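Local atomic coordinates of DUF917 domain-containing protein (Chromobacterium violaceum, PDB entry 2O3I), a protein that is of unknown function but is built of S-Me-THD-like domains, a family named after S-methyl thiohydantoin desulfurase. Residues L112-A117 with D130-G135; P139-L144 with V186-L191; A156-E161 with P193-P198. The protein carries 2 engineered substitutions. All coordinates share one frame; numbering follows the deposited sequence.

Contact 1. Residues L112-A117 with D130-G135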
ATOM      1  N   LEU A 112       0.815  24.663   5.290  1.00 24.18           N
ATOM      2  CA  LEU A 112       0.716  24.039   3.967  1.00 25.09           C
ATOM      3  C   LEU A 112      -0.702  23.853   3.445  1.00 26.29           C
ATOM      4  O   LEU A 112      -0.989  24.116   2.272  1.00 24.44           O
ATOM      5  CB  LEU A 112       1.367  22.662   3.978  1.00 27.81           C
ATOM      6  CG  LEU A 112       2.794  22.473   3.488  1.00 33.65           C
ATOM      7  CD1 LEU A 112       3.055  20.967   3.464  1.00 32.02           C
ATOM      8  CD2 LEU A 112       2.990  23.084   2.089  1.00 32.24           C
ATOM      9  N   GLY A 113      -1.564  23.364   4.331  1.00 24.93           N
ATOM     10  CA  GLY A 113      -2.948  23.091   4.002  1.00 25.00           C
ATOM     11  C   GLY A 113      -3.692  24.066   3.123  1.00 24.63           C
ATOM     12  O   GLY A 113      -4.149  23.702   2.036  1.00 24.79           O
ATOM     13  N   PHE A 114      -3.831  25.301   3.586  1.00 24.42           N
ATOM     14  CA  PHE A 114      -4.555  26.287   2.815  1.00 25.72           C
ATOM     15  C   PHE A 114      -3.797  26.666   1.541  1.00 26.03           C
ATOM     16  O   PHE A 114      -4.404  26.837   0.486  1.00 27.01           O
ATOM     17  CB  PHE A 114      -4.853  27.518   3.686  1.00 27.40           C
ATOM     18  CG  PHE A 114      -5.799  27.240   4.831  1.00 24.72           C
ATOM     19  CD1 PHE A 114      -7.090  26.778   4.592  1.00 27.14           C
ATOM     20  CD2 PHE A 114      -5.397  27.434   6.151  1.00 28.47           C
ATOM     21  CE1 PHE A 114      -7.973  26.508   5.655  1.00 26.57           C
ATOM     22  CE2 PHE A 114      -6.268  27.170   7.223  1.00 28.24           C
ATOM     23  CZ  PHE A 114      -7.556  26.706   6.972  1.00 28.50           C
ATOM     24  N   VAL A 115      -2.475  26.768   1.636  1.00 25.32           N
ATOM     25  CA  VAL A 115      -1.639  27.127   0.493  1.00 23.32           C
ATOM     26  C   VAL A 115      -1.809  26.121  -0.646  1.00 23.33           C
ATOM     27  O   VAL A 115      -2.123  26.499  -1.776  1.00 20.59           O
ATOM     28  CB  VAL A 115      -0.143  27.205   0.911  1.00 25.39           C
ATOM     29  CG1 VAL A 115       0.737  27.539  -0.293  1.00 23.90           C
ATOM     30  CG2 VAL A 115       0.032  28.265   1.992  1.00 25.04           C
ATOM     31  N   VAL A 116      -1.617  24.839  -0.342  1.00 22.63           N
ATOM     32  CA  VAL A 116      -1.758  23.790  -1.342  1.00 20.66           C
ATOM     33  C   VAL A 116      -3.146  23.845  -1.993  1.00 20.08           C
ATOM     34  O   VAL A 116      -3.267  23.880  -3.214  1.00 19.24           O
ATOM     35  CB  VAL A 116      -1.500  22.382  -0.707  1.00 23.47           C
ATOM     36  CG1 VAL A 116      -1.916  21.263  -1.669  1.00 19.55           C
ATOM     37  CG2 VAL A 116      -0.009  22.233  -0.364  1.00 19.63           C
ATOM     38  N   ALA A 117      -4.193  23.867  -1.179  1.00 18.75           N
ATOM     39  CA  ALA A 117      -5.547  23.925  -1.711  1.00 19.66           C
ATOM     40  C   ALA A 117      -5.719  25.136  -2.624  1.00 21.65           C
ATOM     41  O   ALA A 117      -6.322  25.035  -3.698  1.00 23.12           O
ATOM     42  CB  ALA A 117      -6.566  23.982  -0.570  1.00 16.74           C
ATOM     43  N   ASP A 130     -13.836  27.890   2.540  1.00 22.62           N
ATOM     44  CA  ASP A 130     -13.323  28.567   3.731  1.00 20.34           C
ATOM     45  C   ASP A 130     -13.672  27.685   4.909  1.00 20.41           C
ATOM     46  O   ASP A 130     -14.640  27.939   5.629  1.00 21.77           O
ATOM     47  CB  ASP A 130     -13.964  29.961   3.887  1.00 20.19           C
ATOM     48  CG  ASP A 130     -13.312  30.794   5.000  1.00 22.46           C
ATOM     49  OD1 ASP A 130     -12.309  30.342   5.591  1.00 21.25           O
ATOM     50  OD2 ASP A 130     -13.797  31.913   5.284  1.00 24.33           O
ATOM     51  N   ALA A 131     -12.870  26.638   5.088  1.00 20.45           N
ATOM     52  CA  ALA A 131     -13.075  25.667   6.148  1.00 19.95           C
ATOM     53  C   ALA A 131     -12.026  24.579   6.048  1.00 20.36           C
ATOM     54  O   ALA A 131     -11.204  24.582   5.135  1.00 21.67           O
ATOM     55  CB  ALA A 131     -14.460  25.035   6.005  1.00 15.80           C
ATOM     56  N   ASP A 132     -12.060  23.651   7.007  1.00 19.61           N
ATOM     57  CA  ASP A 132     -11.183  22.493   7.024  1.00 19.61           C
ATOM     58  C   ASP A 132     -11.698  21.498   8.061  1.00 19.20           C
ATOM     59  O   ASP A 132     -12.641  21.790   8.799  1.00 18.43           O
ATOM     60  CB  ASP A 132      -9.718  22.870   7.293  1.00 19.75           C
ATOM     61  CG  ASP A 132      -9.480  23.333   8.704  1.00 21.04           C
ATOM     62  OD1 ASP A 132      -9.362  24.556   8.899  1.00 19.66           O
ATOM     63  OD2 ASP A 132      -9.406  22.474   9.616  1.00 22.51           O
ATOM     64  N   GLY A 133     -11.077  20.327   8.112  1.00 19.10           N
ATOM     65  CA  GLY A 133     -11.520  19.274   9.010  1.00 19.65           C
ATOM     66  C   GLY A 133     -11.397  19.352  10.525  1.00 20.63           C
ATOM     67  O   GLY A 133     -11.876  18.440  11.204  1.00 21.07           O
ATOM     68  N   ALA A 134     -10.800  20.404  11.075  1.00 19.75           N
ATOM     69  CA  ALA A 134     -10.651  20.465  12.528  1.00 19.92           C
ATOM     70  C   ALA A 134     -10.455  21.856  13.100  1.00 20.96           C
ATOM     71  O   ALA A 134     -10.799  22.113  14.253  1.00 21.25           O
ATOM     72  CB  ALA A 134      -9.486  19.583  12.953  1.00 17.32           C
ATOM     73  N   GLY A 135      -9.908  22.761  12.296  1.00 22.20           N
ATOM     74  CA  GLY A 135      -9.647  24.100  12.791  1.00 21.00           C
ATOM     75  C   GLY A 135      -8.243  24.093  13.376  1.00 22.70           C
ATOM     76  O   GLY A 135      -7.756  25.101  13.887  1.00 21.45           O
TER

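Contact 2. Residues P139-L144 with V186-L191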
ATOM      1  N   PRO A 139      -2.634  14.656  13.968  1.00 30.16           N
ATOM      2  CA  PRO A 139      -1.697  13.606  13.573  1.00 30.83           C
ATOM      3  C   PRO A 139      -2.267  12.530  12.660  1.00 31.00           C
ATOM      4  O   PRO A 139      -1.512  11.890  11.930  1.00 31.26           O
ATOM      5  CB  PRO A 139      -1.234  13.040  14.910  1.00 31.09           C
ATOM      6  CG  PRO A 139      -2.458  13.145  15.738  1.00 32.07           C
ATOM      7  CD  PRO A 139      -2.949  14.549  15.405  1.00 30.59           C
ATOM      8  N   SER A 140      -3.579  12.304  12.703  1.00 31.02           N
ATOM      9  CA  SER A 140      -4.162  11.281  11.840  1.00 31.73           C
ATOM     10  C   SER A 140      -5.601  11.561  11.402  1.00 30.28           C
ATOM     11  O   SER A 140      -6.343  12.267  12.075  1.00 31.88           O
ATOM     12  CB  SER A 140      -4.060   9.902  12.502  1.00 33.08           C
ATOM     13  OG  SER A 140      -5.138   9.676  13.376  1.00 40.86           O
ATOM     14  N   LEU A 141      -5.976  10.977  10.266  1.00 28.88           N
ATOM     15  CA  LEU A 141      -7.281  11.169   9.635  1.00 27.49           C
ATOM     16  C   LEU A 141      -8.579  11.055  10.436  1.00 27.15           C
ATOM     17  O   LEU A 141      -9.521  11.800  10.177  1.00 27.71           O
ATOM     18  CB  LEU A 141      -7.378  10.266   8.402  1.00 27.34           C
ATOM     19  CG  LEU A 141      -6.300  10.456   7.325  1.00 27.81           C
ATOM     20  CD1 LEU A 141      -6.504   9.411   6.237  1.00 27.70           C
ATOM     21  CD2 LEU A 141      -6.357  11.862   6.739  1.00 26.88           C
ATOM     22  N   PRO A 142      -8.670  10.119  11.395  1.00 26.98           N
ATOM     23  CA  PRO A 142      -9.932  10.030  12.150  1.00 26.91           C
ATOM     24  C   PRO A 142     -10.250  11.235  13.044  1.00 27.11           C
ATOM     25  O   PRO A 142     -11.342  11.331  13.610  1.00 26.34           O
ATOM     26  CB  PRO A 142      -9.768   8.735  12.956  1.00 27.21           C
ATOM     27  CG  PRO A 142      -8.271   8.597  13.103  1.00 26.83           C
ATOM     28  CD  PRO A 142      -7.772   9.000  11.733  1.00 26.79           C
HETATM   29  N   MSE A 143      -9.298  12.149  13.178  1.00 26.47           N
HETATM   30  CA  MSE A 143      -9.512  13.326  14.007  1.00 27.44           C
HETATM   31  C   MSE A 143     -10.104  14.477  13.203  1.00 25.32           C
HETATM   32  O   MSE A 143     -10.406  15.531  13.754  1.00 24.26           O
HETATM   33  CB  MSE A 143      -8.199  13.739  14.693  1.00 28.59           C
HETATM   34  CG  MSE A 143      -7.918  12.924  15.962  1.00 34.92           C
HETATM   35 SE   MSE A 143      -6.060  12.816  16.549  1.00 44.47          SE
HETATM   36  CE  MSE A 143      -5.635  11.090  15.802  1.00 36.97           C
ATOM     37  N   LEU A 144     -10.274  14.268  11.900  1.00 22.94           N
ATOM     38  CA  LEU A 144     -10.866  15.287  11.038  1.00 23.23           C
ATOM     39  C   LEU A 144     -12.365  15.031  10.937  1.00 20.98           C
ATOM     40  O   LEU A 144     -12.801  13.881  10.947  1.00 21.08           O
ATOM     41  CB  LEU A 144     -10.241  15.248   9.642  1.00 21.63           C
ATOM     42  CG  LEU A 144      -8.742  15.540   9.588  1.00 21.80           C
ATOM     43  CD1 LEU A 144      -8.264  15.494   8.149  1.00 18.77           C
ATOM     44  CD2 LEU A 144      -8.467  16.910  10.200  1.00 21.08           C
ATOM     45  N   VAL A 186      -7.303   2.891   8.814  1.00 31.42           N
ATOM     46  CA  VAL A 186      -6.842   1.846   7.907  1.00 30.76           C
ATOM     47  C   VAL A 186      -6.332   2.454   6.604  1.00 30.42           C
ATOM     48  O   VAL A 186      -5.253   2.103   6.122  1.00 31.54           O
ATOM     49  CB  VAL A 186      -7.979   0.843   7.581  1.00 31.56           C
ATOM     50  CG1 VAL A 186      -7.438  -0.290   6.720  1.00 32.62           C
ATOM     51  CG2 VAL A 186      -8.583   0.289   8.868  1.00 32.24           C
ATOM     52  N   VAL A 187      -7.113   3.365   6.035  1.00 29.13           N
ATOM     53  CA  VAL A 187      -6.726   4.014   4.794  1.00 28.50           C
ATOM     54  C   VAL A 187      -5.391   4.728   4.965  1.00 29.04           C
ATOM     55  O   VAL A 187      -4.506   4.614   4.123  1.00 28.26           O
ATOM     56  CB  VAL A 187      -7.807   5.023   4.342  1.00 28.79           C
ATOM     57  CG1 VAL A 187      -7.250   5.960   3.274  1.00 24.61           C
ATOM     58  CG2 VAL A 187      -9.013   4.263   3.809  1.00 23.68           C
ATOM     59  N   GLU A 188      -5.245   5.453   6.066  1.00 29.11           N
ATOM     60  CA  GLU A 188      -4.010   6.174   6.326  1.00 31.30           C
ATOM     61  C   GLU A 188      -2.843   5.200   6.494  1.00 31.51           C
ATOM     62  O   GLU A 188      -1.725   5.473   6.060  1.00 29.51           O
ATOM     63  CB  GLU A 188      -4.162   7.023   7.580  1.00 33.30           C
ATOM     64  CG  GLU A 188      -2.989   7.930   7.860  1.00 35.82           C
ATOM     65  CD  GLU A 188      -3.179   8.709   9.140  1.00 38.06           C
ATOM     66  OE1 GLU A 188      -3.263   8.073  10.208  1.00 41.41           O
ATOM     67  OE2 GLU A 188      -3.254   9.953   9.077  1.00 39.43           O
ATOM     68  N   GLN A 189      -3.112   4.067   7.132  1.00 33.00           N
ATOM     69  CA  GLN A 189      -2.090   3.050   7.354  1.00 34.72           C
ATOM     70  C   GLN A 189      -1.581   2.470   6.046  1.00 33.98           C
ATOM     71  O   GLN A 189      -0.451   2.005   5.963  1.00 32.57           O
ATOM     72  CB  GLN A 189      -2.646   1.922   8.218  1.00 34.98           C
ATOM     73  CG  GLN A 189      -2.801   2.284   9.678  1.00 38.27           C
ATOM     74  CD  GLN A 189      -3.487   1.194  10.468  1.00 38.72           C
ATOM     75  OE1 GLN A 189      -3.698   1.327  11.671  1.00 42.69           O
ATOM     76  NE2 GLN A 189      -3.845   0.110   9.794  1.00 39.49           N
HETATM   77  N   MSE A 190      -2.420   2.500   5.021  1.00 36.12           N
HETATM   78  CA  MSE A 190      -2.037   1.961   3.725  1.00 37.99           C
HETATM   79  C   MSE A 190      -1.471   3.003   2.767  1.00 38.64           C
HETATM   80  O   MSE A 190      -0.647   2.680   1.908  1.00 38.22           O
HETATM   81  CB  MSE A 190      -3.232   1.265   3.087  1.00 37.82           C
HETATM   82  CG  MSE A 190      -3.739   0.102   3.906  1.00 40.69           C
HETATM   83 SE   MSE A 190      -5.252  -0.746   3.089  1.00 43.78          SE
HETATM   84  CE  MSE A 190      -5.519  -2.186   4.353  1.00 42.28           C
ATOM     85  N   LEU A 191      -1.905   4.251   2.926  1.00 38.75           N
ATOM     86  CA  LEU A 191      -1.446   5.329   2.063  1.00 39.79           C
ATOM     87  C   LEU A 191       0.007   5.705   2.320  1.00 41.45           C
ATOM     88  O   LEU A 191       0.804   5.815   1.387  1.00 41.61           O
ATOM     89  CB  LEU A 191      -2.326   6.568   2.248  1.00 38.69           C
ATOM     90  CG  LEU A 191      -3.791   6.490   1.807  1.00 36.36           C
ATOM     91  CD1 LEU A 191      -4.501   7.762   2.218  1.00 37.56           C
ATOM     92  CD2 LEU A 191      -3.882   6.302   0.308  1.00 35.85           C
TER

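Contact 3. Residues A156-E161 with P193-P198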
ATOM      1  N   ALA A 156      -9.140   7.063  -3.060  1.00 23.84           N
ATOM      2  CA  ALA A 156      -8.137   8.013  -2.592  1.00 24.77           C
ATOM      3  C   ALA A 156      -7.090   8.081  -3.707  1.00 25.45           C
ATOM      4  O   ALA A 156      -6.753   7.061  -4.311  1.00 26.56           O
ATOM      5  CB  ALA A 156      -7.506   7.526  -1.304  1.00 23.21           C
ATOM      6  N   PHE A 157      -6.584   9.274  -3.993  1.00 23.01           N
ATOM      7  CA  PHE A 157      -5.601   9.404  -5.056  1.00 23.63           C
ATOM      8  C   PHE A 157      -4.278   9.973  -4.549  1.00 23.79           C
ATOM      9  O   PHE A 157      -4.252  11.024  -3.916  1.00 23.41           O
ATOM     10  CB  PHE A 157      -6.153  10.302  -6.173  1.00 23.69           C
ATOM     11  CG  PHE A 157      -7.464   9.826  -6.758  1.00 24.78           C
ATOM     12  CD1 PHE A 157      -7.509   8.726  -7.618  1.00 27.16           C
ATOM     13  CD2 PHE A 157      -8.654  10.465  -6.431  1.00 24.79           C
ATOM     14  CE1 PHE A 157      -8.731   8.267  -8.144  1.00 27.90           C
ATOM     15  CE2 PHE A 157      -9.877  10.019  -6.945  1.00 26.42           C
ATOM     16  CZ  PHE A 157      -9.915   8.915  -7.805  1.00 26.89           C
ATOM     17  N   LEU A 158      -3.190   9.253  -4.812  1.00 24.51           N
ATOM     18  CA  LEU A 158      -1.847   9.689  -4.443  1.00 27.35           C
ATOM     19  C   LEU A 158      -1.116   9.950  -5.757  1.00 28.24           C
ATOM     20  O   LEU A 158      -1.177   9.138  -6.678  1.00 28.23           O
ATOM     21  CB  LEU A 158      -1.115   8.610  -3.649  1.00 27.30           C
ATOM     22  CG  LEU A 158      -1.572   8.396  -2.211  1.00 28.23           C
ATOM     23  CD1 LEU A 158      -0.856   7.169  -1.653  1.00 31.36           C
ATOM     24  CD2 LEU A 158      -1.282   9.634  -1.370  1.00 23.25           C
ATOM     25  N   ALA A 159      -0.429  11.083  -5.850  1.00 29.68           N
ATOM     26  CA  ALA A 159       0.261  11.419  -7.086  1.00 30.30           C
ATOM     27  C   ALA A 159       1.691  11.907  -6.910  1.00 30.25           C
ATOM     28  O   ALA A 159       2.030  12.530  -5.903  1.00 30.25           O
ATOM     29  CB  ALA A 159      -0.550  12.453  -7.846  1.00 28.53           C
ATOM     30  N   GLY A 160       2.519  11.604  -7.908  1.00 33.60           N
ATOM     31  CA  GLY A 160       3.916  12.016  -7.911  1.00 35.52           C
ATOM     32  C   GLY A 160       4.069  13.345  -8.630  1.00 37.65           C
ATOM     33  O   GLY A 160       3.082  13.929  -9.083  1.00 37.37           O
ATOM     34  N   GLU A 161       5.302  13.826  -8.752  1.00 40.18           N
ATOM     35  CA  GLU A 161       5.563  15.106  -9.404  1.00 42.04           C
ATOM     36  C   GLU A 161       5.759  15.006 -10.917  1.00 43.26           C
ATOM     37  O   GLU A 161       5.707  16.018 -11.623  1.00 42.77           O
ATOM     38  CB  GLU A 161       6.795  15.764  -8.771  1.00 43.05           C
ATOM     39  CG  GLU A 161       6.633  16.083  -7.282  1.00 44.46           C
ATOM     40  CD  GLU A 161       5.579  17.153  -7.023  1.00 46.58           C
ATOM     41  OE1 GLU A 161       5.747  18.288  -7.531  1.00 45.79           O
ATOM     42  OE2 GLU A 161       4.588  16.863  -6.313  1.00 44.06           O
ATOM     43  N   PRO A 193       2.645   4.038   3.549  1.00 42.50           N
ATOM     44  CA  PRO A 193       3.718   3.154   3.078  1.00 41.35           C
ATOM     45  C   PRO A 193       3.934   3.241   1.567  1.00 40.40           C
ATOM     46  O   PRO A 193       5.059   3.128   1.081  1.00 39.98           O
ATOM     47  CB  PRO A 193       3.241   1.772   3.521  1.00 41.54           C
ATOM     48  CG  PRO A 193       2.465   2.077   4.765  1.00 41.10           C
ATOM     49  CD  PRO A 193       1.663   3.285   4.348  1.00 41.62           C
ATOM     50  N   ILE A 194       2.845   3.440   0.833  1.00 39.37           N
ATOM     51  CA  ILE A 194       2.903   3.550  -0.618  1.00 38.16           C
ATOM     52  C   ILE A 194       3.796   4.719  -1.021  1.00 39.23           C
ATOM     53  O   ILE A 194       4.483   4.665  -2.039  1.00 39.37           O
ATOM     54  CB  ILE A 194       1.483   3.737  -1.203  1.00 36.73           C
ATOM     55  CG1 ILE A 194       0.680   2.447  -1.008  1.00 35.05           C
ATOM     56  CG2 ILE A 194       1.557   4.115  -2.675  1.00 36.49           C
ATOM     57  CD1 ILE A 194      -0.769   2.555  -1.365  1.00 31.57           C
ATOM     58  N   LEU A 195       3.793   5.772  -0.214  1.00 39.73           N
ATOM     59  CA  LEU A 195       4.612   6.943  -0.500  1.00 41.17           C
ATOM     60  C   LEU A 195       6.105   6.676  -0.282  1.00 41.67           C
ATOM     61  O   LEU A 195       6.947   7.445  -0.748  1.00 40.42           O
ATOM     62  CB  LEU A 195       4.165   8.131   0.365  1.00 40.57           C
ATOM     63  CG  LEU A 195       2.779   8.721   0.073  1.00 39.17           C
ATOM     64  CD1 LEU A 195       2.469   9.832   1.066  1.00 38.16           C
ATOM     65  CD2 LEU A 195       2.743   9.252  -1.350  1.00 39.07           C
ATOM     66  N   THR A 196       6.435   5.594   0.417  1.00 41.59           N
ATOM     67  CA  THR A 196       7.836   5.272   0.656  1.00 42.95           C
ATOM     68  C   THR A 196       8.407   4.548  -0.557  1.00 44.24           C
ATOM     69  O   THR A 196       9.601   4.264  -0.622  1.00 45.53           O
ATOM     70  CB  THR A 196       8.025   4.391   1.913  1.00 42.91           C
ATOM     71  OG1 THR A 196       7.541   3.070   1.657  1.00 41.77           O
ATOM     72  CG2 THR A 196       7.266   4.986   3.097  1.00 41.34           C
ATOM     73  N   ASN A 197       7.544   4.252  -1.522  1.00 45.86           N
ATOM     74  CA  ASN A 197       7.970   3.585  -2.742  1.00 46.66           C
ATOM     75  C   ASN A 197       8.890   4.535  -3.510  1.00 47.11           C
ATOM     76  O   ASN A 197       8.641   5.737  -3.565  1.00 46.40           O
ATOM     77  CB  ASN A 197       6.762   3.238  -3.609  1.00 46.17           C
ATOM     78  CG  ASN A 197       7.142   2.423  -4.828  1.00 48.46           C
ATOM     79  OD1 ASN A 197       7.392   1.219  -4.736  1.00 49.68           O
ATOM     80  ND2 ASN A 197       7.205   3.079  -5.978  1.00 48.34           N
ATOM     81  N   PRO A 198       9.963   4.005  -4.118  1.00 48.31           N
ATOM     82  CA  PRO A 198      10.911   4.825  -4.877  1.00 47.52           C
ATOM     83  C   PRO A 198      10.289   5.783  -5.880  1.00 46.71           C
ATOM     84  O   PRO A 198      10.800   6.879  -6.095  1.00 46.99           O
ATOM     85  CB  PRO A 198      11.797   3.783  -5.542  1.00 48.97           C
ATOM     86  CG  PRO A 198      11.878   2.730  -4.486  1.00 49.44           C
ATOM     87  CD  PRO A 198      10.423   2.606  -4.061  1.00 48.25           C
TER

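Contact 1. Residues L112-A117 with D130-G135
Phe114, in the first turn of helix 111-124, reaches across to the backbone of Ala131 and the carboxylate of Asp132. Its CG is anti to the carbonyl carbon (chi1 -66°), which carries the ring off the helix until its far end meets the loop that leaves strand 127-129. Along that loop, Ala131 comes first and offers its backbone: the carbonyl O lies near the plane of the phenyl ring, at its edge, 3.8 Å from Phe114 CE1, where the weakly positive ring hydrogens can face it. The methyl of Ala131 turns away from the helix and packs on Leu220. Asp132 follows, turned toward the helix. Its OD1 stands 3.4 Å from Phe114 CZ, approaching obliquely with the carboxylate and ring planes 67° apart; the same oxygen is hydrogen-bonded to the hydroxyls of Thr225 and Ser109. With CG between the backbone N and the carbonyl carbon (chi1 70°), the carboxylate folds back over Gly133, and Asp132 OD2 receives Ala134 N at 2.9 Å on its anti side and Gly135 N at 2.7 Å on its syn side. These four bonds hold the buried group's rotation. Gly135 adopts a positive phi at which a CB would be jammed against the carbonyl O of Ala134, so glycine suits this place. The bond from Ala134, two residues on, makes an Asx turn and that from Gly135, three on, an Asx motif, at the end of the beta-alpha-beta crossover that links parallel strands 101-105 and 127-129 through helix 111-124.

Contact 2. Residues P139-L144 with V186-L191
Two torsions let Glu188 of helix 183-194 span the gap to the loop at Ser140 and Leu141: CG is anti to the backbone N (chi1 -174°) and the chain stays extended beyond it, so the carboxylate is delivered well clear of the helix. Leu141 answers with CG beside its own backbone N, which lays its side chain obliquely against the glutamate's aliphatic part, CD1 lying 3.6 Å from Glu188 CB. The methylenes of Glu188 thus lie on the leucine while OE2 takes the backbone N-H. Leu141 N donates to Glu188 OE2 at 3.1 Å, bent to 150° and coming from above the carboxylate plane. That amide opens a short 3-10 segment, 141-143, which runs up to Leu144 at the N-cap of helix 145-148; the loop is tied here to the helix that connects strands 165-171 and 203-211 of the mixed sheet. Beneath, Leu141 is packed on Met208 and Trp209 of strand 203-211, a fitting place for a branched apolar residue. Arg192, one turn further along the helix, forms a salt bridge to Glu188 OE2, which would favour the charged carboxylate.

Contact 3. Residues A156-E161 with P193-P198
Leu158 projects from strand 156-159 onto Ile194 and Leu195, where helix 183-194 gives way to a turn. The setting is a beta-alpha-beta crossover: helix 183-194 joins the parallel strands 165-171 and 203-211, and strand 156-159, antiparallel to both, lies between them beneath the connection. Leu158 has the largest share of the buried surface and uses both of its methyls. Its CG sits anti to the carbonyl carbon (chi1 -73°), and the branch is spread so that CD1 lies 4.0 Å from Ile194 CG2 while CD2 lies 4.0 Å from Leu195 CD2. Ile194 aims its beta-branch at the sheet, its side chain crossing that of Leu158 at a slant; Leu195 starts out beside the strand, but its end swings in to meet the leucine at about a right angle. Branched apolar residues suit such a buried seam, where the contacts are between methyl groups, and Phe200 packs on all three. The other face of the strand, carrying Phe157 and Ala159, is covered by helix 81-96. Ile194 is also touched by Met190 of the second subunit, so the seam borders the dimer interface. A type I turn runs from Ile194 to Asn197. Pro193 O accepts twice: from Thr196 N at 2.9 Å, and from Thr196 OG1, in the carbonyl plane on a lone pair, at a doubtfully short 2.5 Å.

How the contacts relate
Contact 1 closes before the others open, whereas the segments of contacts 2 and 3 alternate along the chain. Contacts 1 and 2 have centres about 16 Å apart, follow each other on the loop after strand 127-129 and meet where Gly133 C lies 3.8 Å from Leu144 CD2. Contacts 2 and 3, with centres about 15 Å apart, share helix 183-194 and touch through Leu191 CD2 and Leu158 CD1. Contacts 1 and 3, about 21 Å apart between centres, do not touch. The first two pack that loop on helices 111-124 and 183-194, and contact 3 joins the turn after helix 183-194 to strand 156-159. Contacts 2 and 3 both reach the second subunit at the dimer interface.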